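Local coordinates for putative sugar binding protein (PDB 3KNZ) that probably binds phosphorylated sugars or related carbohydrate derivatives through its SIS domains, as in the isomerase part of glucosamine-6-phosphate synthase, at residues S273-D287 and L293-V307. Numbering follows the deposited sequence.
Sequences SALIMLDPQPDARQD and LGEWTPSIYRIGPQV
R302 reaches from strand 300-304 across to D279 and D287 of segment 273-287, its chain running alongside selenomethionine M277. Its NH2 forms two salt bridges, to D279 OD2 at 2.7 Å and to D287 OD1 at 2.5 Å. D279 OD1 sits 3.3 Å above the guanidinium plane, over its centre, the carboxylate inclined 47° to it, so the pair is not an in-plane bidentate one; D287 crosses the arginine at about a right angle. A bend at chi3 (66°) turns the guanidinium toward helix 284-296, where NH1 gives a hydrogen bond to Q286 O from above the carbonyl plane (3.2 Å). The helix start is itself fixed by D283, whose OD1 N-caps it by accepting from Q286 N. Strands 273-278 and 300-304 run parallel, joined by five backbone hydrogen bonds: L275, M277 and D279 donate to S299, Y301 and I303, and Y301 and I303 donate to L275 and M277. On the helix face, L275 CD2 meets L293 CD1 at 3.5 Å; on the other, I303 CD1 touches I276 CG2 and L278 CD2. One water joins S273 O to T297 OG1. In this beta-alpha-beta crossover, strand 225-230 flanks 273-278, strand 314-315 lies beyond 300-304, helix 326-339 packs on I276 and I303, and helix 258-263 meets L275.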
ATOM      1  N   SER A 273      19.600 -11.587  -7.380  1.00 25.52           N
ATOM      2  CA  SER A 273      18.847 -11.342  -6.154  1.00 24.91           C
ATOM      3  C   SER A 273      18.989 -12.435  -5.113  1.00 24.25           C
ATOM      4  O   SER A 273      19.238 -13.592  -5.442  1.00 24.41           O
ATOM      5  CB  SER A 273      17.363 -11.219  -6.471  1.00 24.68           C
ATOM      6  OG  SER A 273      17.116 -10.173  -7.374  1.00 26.61           O
ATOM      7  N   ALA A 274      18.815 -12.043  -3.853  1.00 23.87           N
ATOM      8  CA  ALA A 274      18.825 -12.970  -2.727  1.00 23.64           C
ATOM      9  C   ALA A 274      17.417 -12.985  -2.172  1.00 23.25           C
ATOM     10  O   ALA A 274      16.768 -11.941  -2.067  1.00 23.67           O
ATOM     11  CB  ALA A 274      19.810 -12.536  -1.655  1.00 23.21           C
ATOM     12  N   LEU A 275      16.929 -14.171  -1.845  1.00 22.95           N
ATOM     13  CA  LEU A 275      15.596 -14.304  -1.300  1.00 23.16           C
ATOM     14  C   LEU A 275      15.672 -14.765   0.148  1.00 23.12           C
ATOM     15  O   LEU A 275      16.429 -15.680   0.477  1.00 23.33           O
ATOM     16  CB  LEU A 275      14.784 -15.321  -2.109  1.00 23.37           C
ATOM     17  CG  LEU A 275      13.315 -15.493  -1.704  1.00 23.04           C
ATOM     18  CD1 LEU A 275      12.553 -14.190  -1.912  1.00 21.79           C
ATOM     19  CD2 LEU A 275      12.663 -16.617  -2.494  1.00 20.51           C
ATOM     20  N   ILE A 276      14.924 -14.088   1.010  1.00 22.45           N
ATOM     21  CA  ILE A 276      14.763 -14.505   2.381  1.00 22.40           C
ATOM     22  C   ILE A 276      13.280 -14.777   2.442  1.00 23.65           C
ATOM     23  O   ILE A 276      12.463 -13.921   2.100  1.00 23.22           O
ATOM     24  CB  ILE A 276      15.181 -13.448   3.406  1.00 23.00           C
ATOM     25  CG1 ILE A 276      16.690 -13.168   3.292  1.00 22.83           C
ATOM     26  CG2 ILE A 276      14.852 -13.940   4.810  1.00 21.01           C
ATOM     27  CD1 ILE A 276      17.213 -12.096   4.229  1.00 19.02           C
HETATM   28  N   MSE A 277      12.929 -15.989   2.839  1.00 24.91           N
HETATM   29  CA  MSE A 277      11.548 -16.410   2.842  1.00 25.03           C
HETATM   30  C   MSE A 277      11.178 -16.851   4.239  1.00 24.71           C
HETATM   31  O   MSE A 277      11.974 -17.497   4.924  1.00 24.10           O
HETATM   32  CB  MSE A 277      11.403 -17.579   1.870  1.00 26.06           C
HETATM   33  CG  MSE A 277      10.004 -17.832   1.352  1.00 30.17           C
HETATM   34 SE   MSE A 277       9.980 -19.392   0.181  0.75 38.43          SE
HETATM   35  CE  MSE A 277      11.673 -19.126  -0.731  1.00 17.04           C
ATOM     36  N   LEU A 278       9.977 -16.474   4.664  1.00 25.11           N
ATOM     37  CA  LEU A 278       9.454 -16.860   5.969  1.00 24.58           C
ATOM     38  C   LEU A 278       8.509 -18.038   5.777  1.00 25.03           C
ATOM     39  O   LEU A 278       7.520 -17.937   5.037  1.00 25.31           O
ATOM     40  CB  LEU A 278       8.705 -15.695   6.625  1.00 23.81           C
ATOM     41  CG  LEU A 278       9.519 -14.415   6.836  1.00 23.41           C
ATOM     42  CD1 LEU A 278       8.683 -13.330   7.532  1.00 18.75           C
ATOM     43  CD2 LEU A 278      10.786 -14.713   7.634  1.00 22.95           C
ATOM     44  N   ASP A 279       8.832 -19.154   6.426  1.00 25.20           N
ATOM     45  CA  ASP A 279       8.017 -20.359   6.350  1.00 25.87           C
ATOM     46  C   ASP A 279       7.512 -20.747   7.736  1.00 26.51           C
ATOM     47  O   ASP A 279       8.060 -21.646   8.366  1.00 25.42           O
ATOM     48  CB  ASP A 279       8.805 -21.535   5.757  1.00 25.57           C
ATOM     49  CG  ASP A 279       9.110 -21.360   4.282  1.00 26.53           C
ATOM     50  OD1 ASP A 279      10.126 -20.712   3.948  1.00 28.10           O
ATOM     51  OD2 ASP A 279       8.360 -21.926   3.458  1.00 28.52           O
ATOM     52  N   PRO A 280       6.455 -20.076   8.213  1.00 27.69           N
ATOM     53  CA  PRO A 280       5.936 -20.430   9.535  1.00 28.03           C
ATOM     54  C   PRO A 280       5.444 -21.879   9.620  1.00 29.15           C
ATOM     55  O   PRO A 280       5.529 -22.502  10.674  1.00 29.10           O
ATOM     56  CB  PRO A 280       4.779 -19.441   9.750  1.00 27.55           C
ATOM     57  CG  PRO A 280       4.502 -18.816   8.417  1.00 26.92           C
ATOM     58  CD  PRO A 280       5.739 -18.943   7.597  1.00 27.66           C
ATOM     59  N   GLN A 281       4.955 -22.418   8.514  1.00 31.05           N
ATOM     60  CA  GLN A 281       4.456 -23.784   8.498  1.00 32.76           C
ATOM     61  C   GLN A 281       4.638 -24.407   7.120  1.00 32.67           C
ATOM     62  O   GLN A 281       4.874 -23.701   6.142  1.00 33.05           O
ATOM     63  CB  GLN A 281       2.991 -23.784   8.904  1.00 33.98           C
ATOM     64  CG  GLN A 281       2.145 -22.827   8.091  1.00 38.49           C
ATOM     65  CD  GLN A 281       0.748 -22.696   8.643  1.00 45.14           C
ATOM     66  OE1 GLN A 281       0.454 -23.187   9.736  1.00 50.88           O
ATOM     67  NE2 GLN A 281      -0.128 -22.031   7.894  1.00 47.87           N
ATOM     68  N   PRO A 282       4.549 -25.741   7.035  1.00 32.55           N
ATOM     69  CA  PRO A 282       4.734 -26.380   5.741  1.00 31.67           C
ATOM     70  C   PRO A 282       3.776 -25.828   4.708  1.00 30.77           C
ATOM     71  O   PRO A 282       2.578 -25.736   4.969  1.00 31.01           O
ATOM     72  CB  PRO A 282       4.406 -27.846   6.019  1.00 31.53           C
ATOM     73  CG  PRO A 282       4.649 -28.017   7.459  1.00 32.44           C
ATOM     74  CD  PRO A 282       4.296 -26.720   8.102  1.00 32.39           C
ATOM     75  N   ASP A 283       4.313 -25.450   3.549  1.00 29.63           N
ATOM     76  CA  ASP A 283       3.501 -24.944   2.455  1.00 27.89           C
ATOM     77  C   ASP A 283       4.055 -25.462   1.125  1.00 26.84           C
ATOM     78  O   ASP A 283       5.208 -25.214   0.767  1.00 26.13           O
ATOM     79  CB  ASP A 283       3.453 -23.423   2.492  1.00 27.90           C
ATOM     80  CG  ASP A 283       2.477 -22.853   1.496  1.00 28.92           C
ATOM     81  OD1 ASP A 283       2.575 -23.181   0.301  1.00 33.81           O
ATOM     82  OD2 ASP A 283       1.613 -22.063   1.908  1.00 32.59           O
ATOM     83  N   ALA A 284       3.219 -26.199   0.402  1.00 25.66           N
ATOM     84  CA  ALA A 284       3.617 -26.795  -0.859  1.00 24.33           C
ATOM     85  C   ALA A 284       4.097 -25.742  -1.849  1.00 23.77           C
ATOM     86  O   ALA A 284       5.158 -25.889  -2.448  1.00 22.95           O
ATOM     87  CB  ALA A 284       2.460 -27.589  -1.443  1.00 23.27           C
ATOM     88  N   ARG A 285       3.317 -24.681  -2.022  1.00 23.48           N
ATOM     89  CA  ARG A 285       3.679 -23.631  -2.976  1.00 23.78           C
ATOM     90  C   ARG A 285       4.996 -22.917  -2.639  1.00 23.90           C
ATOM     91  O   ARG A 285       5.776 -22.597  -3.540  1.00 24.10           O
ATOM     92  CB  ARG A 285       2.536 -22.623  -3.135  1.00 23.67           C
ATOM     93  CG  ARG A 285       1.325 -23.204  -3.852  1.00 26.02           C
ATOM     94  CD  ARG A 285       0.179 -22.211  -4.002  1.00 27.77           C
ATOM     95  NE  ARG A 285       0.513 -21.020  -4.796  1.00 30.18           N
ATOM     96  CZ  ARG A 285       0.538 -20.965  -6.132  1.00 29.65           C
ATOM     97  NH1 ARG A 285       0.303 -22.049  -6.863  1.00 30.14           N
ATOM     98  NH2 ARG A 285       0.834 -19.822  -6.743  1.00 27.93           N
ATOM     99  N   GLN A 286       5.259 -22.670  -1.361  1.00 23.73           N
ATOM    100  CA  GLN A 286       6.507 -22.013  -0.995  1.00 23.93           C
ATOM    101  C   GLN A 286       7.697 -22.932  -1.269  1.00 24.58           C
ATOM    102  O   GLN A 286       8.745 -22.470  -1.734  1.00 25.13           O
ATOM    103  CB  GLN A 286       6.492 -21.506   0.453  1.00 22.82           C
ATOM    104  CG  GLN A 286       5.444 -20.417   0.658  1.00 24.72           C
ATOM    105  CD  GLN A 286       5.694 -19.516   1.863  1.00 24.98           C
ATOM    106  OE1 GLN A 286       6.621 -19.728   2.652  1.00 28.49           O
ATOM    107  NE2 GLN A 286       4.864 -18.489   1.999  1.00 23.33           N
ATOM    108  N   ASP A 287       7.538 -24.226  -0.992  1.00 24.48           N
ATOM    109  CA  ASP A 287       8.597 -25.197  -1.258  1.00 24.84           C
ATOM    110  C   ASP A 287       8.891 -25.261  -2.740  1.00 24.66           C
ATOM    111  O   ASP A 287      10.043 -25.327  -3.146  1.00 25.26           O
ATOM    112  CB  ASP A 287       8.203 -26.595  -0.777  1.00 25.11           C
ATOM    113  CG  ASP A 287       8.316 -26.753   0.718  1.00 26.28           C
ATOM    114  OD1 ASP A 287       8.929 -25.884   1.382  1.00 27.60           O
ATOM    115  OD2 ASP A 287       7.802 -27.769   1.225  1.00 30.96           O
ATOM    116  N   LEU A 293      13.545 -21.596  -7.686  1.00 23.13           N
ATOM    117  CA  LEU A 293      14.562 -20.550  -7.609  1.00 23.71           C
ATOM    118  C   LEU A 293      15.936 -21.111  -7.241  1.00 23.98           C
ATOM    119  O   LEU A 293      16.965 -20.566  -7.646  1.00 23.50           O
ATOM    120  CB  LEU A 293      14.170 -19.464  -6.606  1.00 23.36           C
ATOM    121  CG  LEU A 293      13.046 -18.504  -7.002  1.00 24.54           C
ATOM    122  CD1 LEU A 293      12.823 -17.487  -5.900  1.00 20.44           C
ATOM    123  CD2 LEU A 293      13.347 -17.800  -8.316  1.00 23.49           C
ATOM    124  N   GLY A 294      15.940 -22.197  -6.469  1.00 24.34           N
ATOM    125  CA  GLY A 294      17.179 -22.842  -6.027  1.00 24.21           C
ATOM    126  C   GLY A 294      18.069 -23.296  -7.168  1.00 23.94           C
ATOM    127  O   GLY A 294      19.288 -23.307  -7.037  1.00 24.33           O
ATOM    128  N   GLU A 295      17.455 -23.680  -8.284  1.00 23.76           N
ATOM    129  CA  GLU A 295      18.196 -24.115  -9.467  1.00 23.92           C
ATOM    130  C   GLU A 295      18.935 -22.938 -10.097  1.00 22.80           C
ATOM    131  O   GLU A 295      19.982 -23.114 -10.714  1.00 23.38           O
ATOM    132  CB  GLU A 295      17.240 -24.717 -10.514  1.00 24.03           C
ATOM    133  CG  GLU A 295      16.462 -25.937 -10.047  1.00 25.15           C
ATOM    134  CD  GLU A 295      17.331 -27.160  -9.870  1.00 29.99           C
ATOM    135  OE1 GLU A 295      18.309 -27.325 -10.634  1.00 35.97           O
ATOM    136  OE2 GLU A 295      17.020 -27.974  -8.978  1.00 33.66           O
ATOM    137  N   TRP A 296      18.378 -21.744  -9.932  1.00 22.01           N
ATOM    138  CA  TRP A 296      18.924 -20.528 -10.530  1.00 22.35           C
ATOM    139  C   TRP A 296      19.884 -19.753  -9.639  1.00 22.17           C
ATOM    140  O   TRP A 296      20.771 -19.076 -10.134  1.00 22.71           O
ATOM    141  CB  TRP A 296      17.783 -19.609 -10.973  1.00 21.91           C
ATOM    142  CG  TRP A 296      16.980 -20.192 -12.091  1.00 22.29           C
ATOM    143  CD1 TRP A 296      15.885 -20.991 -11.980  1.00 21.62           C
ATOM    144  CD2 TRP A 296      17.218 -20.030 -13.497  1.00 23.79           C
ATOM    145  NE1 TRP A 296      15.422 -21.337 -13.227  1.00 21.98           N
ATOM    146  CE2 TRP A 296      16.225 -20.761 -14.175  1.00 23.01           C
ATOM    147  CE3 TRP A 296      18.177 -19.338 -14.247  1.00 25.58           C
ATOM    148  CZ2 TRP A 296      16.164 -20.826 -15.562  1.00 25.52           C
ATOM    149  CZ3 TRP A 296      18.115 -19.403 -15.628  1.00 25.92           C
ATOM    150  CH2 TRP A 296      17.115 -20.140 -16.269  1.00 26.26           C
ATOM    151  N   THR A 297      19.702 -19.818  -8.332  1.00 22.74           N
ATOM    152  CA  THR A 297      20.621 -19.144  -7.429  1.00 22.21           C
ATOM    153  C   THR A 297      20.686 -19.859  -6.106  1.00 22.14           C
ATOM    154  O   THR A 297      19.674 -20.364  -5.621  1.00 22.86           O
ATOM    155  CB  THR A 297      20.231 -17.679  -7.159  1.00 22.75           C
ATOM    156  OG1 THR A 297      21.160 -17.110  -6.222  1.00 21.41           O
ATOM    157  CG2 THR A 297      18.813 -17.582  -6.592  1.00 19.75           C
ATOM    158  N   PRO A 298      21.885 -19.907  -5.515  1.00 21.79           N
ATOM    159  CA  PRO A 298      22.039 -20.535  -4.216  1.00 21.62           C
ATOM    160  C   PRO A 298      21.621 -19.595  -3.095  1.00 21.58           C
ATOM    161  O   PRO A 298      21.429 -20.041  -1.964  1.00 21.78           O
ATOM    162  CB  PRO A 298      23.542 -20.821  -4.145  1.00 21.68           C
ATOM    163  CG  PRO A 298      24.167 -19.757  -4.972  1.00 21.08           C
ATOM    164  CD  PRO A 298      23.169 -19.421  -6.053  1.00 21.43           C
ATOM    165  N   SER A 299      21.461 -18.310  -3.417  1.00 21.79           N
ATOM    166  CA  SER A 299      21.111 -17.296  -2.420  1.00 22.03           C
ATOM    167  C   SER A 299      19.656 -17.346  -1.969  1.00 22.29           C
ATOM    168  O   SER A 299      18.926 -16.362  -2.081  1.00 21.91           O
ATOM    169  CB  SER A 299      21.433 -15.894  -2.942  1.00 21.67           C
ATOM    170  OG  SER A 299      22.821 -15.760  -3.187  1.00 23.23           O
ATOM    171  N   ILE A 300      19.247 -18.493  -1.438  1.00 22.88           N
ATOM    172  CA  ILE A 300      17.896 -18.662  -0.911  1.00 23.27           C
ATOM    173  C   ILE A 300      18.010 -19.006   0.571  1.00 23.31           C
ATOM    174  O   ILE A 300      18.713 -19.940   0.932  1.00 23.81           O
ATOM    175  CB  ILE A 300      17.132 -19.730  -1.697  1.00 22.90           C
ATOM    176  CG1 ILE A 300      16.876 -19.200  -3.111  1.00 24.29           C
ATOM    177  CG2 ILE A 300      15.828 -20.069  -1.011  1.00 20.05           C
ATOM    178  CD1 ILE A 300      16.296 -20.213  -4.057  1.00 27.43           C
ATOM    179  N   TYR A 301      17.337 -18.219   1.413  1.00 24.01           N
ATOM    180  CA  TYR A 301      17.386 -18.370   2.871  1.00 23.81           C
ATOM    181  C   TYR A 301      15.975 -18.470   3.441  1.00 24.27           C
ATOM    182  O   TYR A 301      15.206 -17.517   3.369  1.00 24.70           O
ATOM    183  CB  TYR A 301      18.093 -17.162   3.492  1.00 23.43           C
ATOM    184  CG  TYR A 301      19.458 -16.882   2.907  1.00 24.50           C
ATOM    185  CD1 TYR A 301      19.595 -16.143   1.733  1.00 25.06           C
ATOM    186  CD2 TYR A 301      20.610 -17.356   3.522  1.00 24.26           C
ATOM    187  CE1 TYR A 301      20.834 -15.893   1.194  1.00 24.83           C
ATOM    188  CE2 TYR A 301      21.852 -17.108   2.990  1.00 25.10           C
ATOM    189  CZ  TYR A 301      21.960 -16.377   1.829  1.00 25.91           C
ATOM    190  OH  TYR A 301      23.202 -16.121   1.303  1.00 28.66           O
ATOM    191  N   ARG A 302      15.650 -19.617   4.023  1.00 24.44           N
ATOM    192  CA  ARG A 302      14.320 -19.861   4.564  1.00 24.78           C
ATOM    193  C   ARG A 302      14.330 -19.869   6.088  1.00 24.39           C
ATOM    194  O   ARG A 302      15.229 -20.418   6.710  1.00 24.89           O
ATOM    195  CB  ARG A 302      13.772 -21.178   3.993  1.00 25.61           C
ATOM    196  CG  ARG A 302      13.499 -21.101   2.484  1.00 25.87           C
ATOM    197  CD  ARG A 302      13.320 -22.463   1.819  1.00 30.17           C
ATOM    198  NE  ARG A 302      12.124 -23.189   2.253  1.00 34.09           N
ATOM    199  CZ  ARG A 302      10.911 -23.043   1.730  1.00 37.11           C
ATOM    200  NH1 ARG A 302      10.704 -22.176   0.757  1.00 49.36           N
ATOM    201  NH2 ARG A 302       9.894 -23.749   2.185  1.00 34.78           N
ATOM    202  N   ILE A 303      13.321 -19.237   6.679  1.00 23.99           N
ATOM    203  CA  ILE A 303      13.201 -19.121   8.123  1.00 23.01           C
ATOM    204  C   ILE A 303      11.917 -19.764   8.601  1.00 22.95           C
ATOM    205  O   ILE A 303      10.832 -19.335   8.234  1.00 21.59           O
ATOM    206  CB  ILE A 303      13.163 -17.647   8.553  1.00 23.19           C
ATOM    207  CG1 ILE A 303      14.451 -16.925   8.130  1.00 22.16           C
ATOM    208  CG2 ILE A 303      12.957 -17.544  10.059  1.00 21.12           C
ATOM    209  CD1 ILE A 303      14.356 -15.402   8.209  1.00 20.46           C
ATOM    210  N   GLY A 304      12.038 -20.791   9.432  1.00 24.16           N
ATOM    211  CA  GLY A 304      10.863 -21.476   9.961  1.00 24.81           C
ATOM    212  C   GLY A 304      11.235 -22.638  10.852  1.00 25.04           C
ATOM    213  O   GLY A 304      12.410 -22.966  10.980  1.00 25.65           O
ATOM    214  N   PRO A 305      10.234 -23.264  11.483  1.00 25.41           N
ATOM    215  CA  PRO A 305      10.467 -24.413  12.355  1.00 25.80           C
ATOM    216  C   PRO A 305      10.780 -25.703  11.609  1.00 26.76           C
ATOM    217  O   PRO A 305      11.517 -26.534  12.127  1.00 27.84           O
ATOM    218  CB  PRO A 305       9.148 -24.555  13.122  1.00 25.45           C
ATOM    219  CG  PRO A 305       8.139 -23.915  12.263  1.00 26.01           C
ATOM    220  CD  PRO A 305       8.835 -22.813  11.522  1.00 25.19           C
ATOM    221  N   GLN A 306      10.241 -25.879  10.407  1.00 27.63           N
ATOM    222  CA  GLN A 306      10.489 -27.114   9.656  1.00 28.13           C
ATOM    223  C   GLN A 306      11.297 -26.944   8.364  1.00 27.61           C
ATOM    224  O   GLN A 306      11.309 -27.825   7.515  1.00 27.34           O
ATOM    225  CB  GLN A 306       9.171 -27.857   9.415  1.00 28.36           C
ATOM    226  CG  GLN A 306       8.687 -28.568  10.679  1.00 33.79           C
ATOM    227  CD  GLN A 306       7.394 -29.334  10.487  1.00 40.11           C
ATOM    228  OE1 GLN A 306       6.317 -28.747  10.351  1.00 44.44           O
ATOM    229  NE2 GLN A 306       7.488 -30.659  10.521  1.00 44.95           N
ATOM    230  N   VAL A 307      11.994 -25.826   8.227  1.00 28.04           N
ATOM    231  CA  VAL A 307      12.809 -25.607   7.046  1.00 28.03           C
ATOM    232  C   VAL A 307      13.999 -26.554   7.110  1.00 29.55           C
ATOM    233  O   VAL A 307      14.498 -26.863   8.199  1.00 29.00           O
ATOM    234  CB  VAL A 307      13.285 -24.143   6.928  1.00 27.76           C
ATOM    235  CG1 VAL A 307      12.083 -23.206   6.859  1.00 25.56           C
ATOM    236  CG2 VAL A 307      14.200 -23.763   8.083  1.00 25.91           C
TER
HETATM  237  O   HOH W   1      21.305 -14.599  -6.409  1.00 23.03           O
HETATM  238  O   HOH W   2       8.693 -24.472   8.501  1.00 21.00           O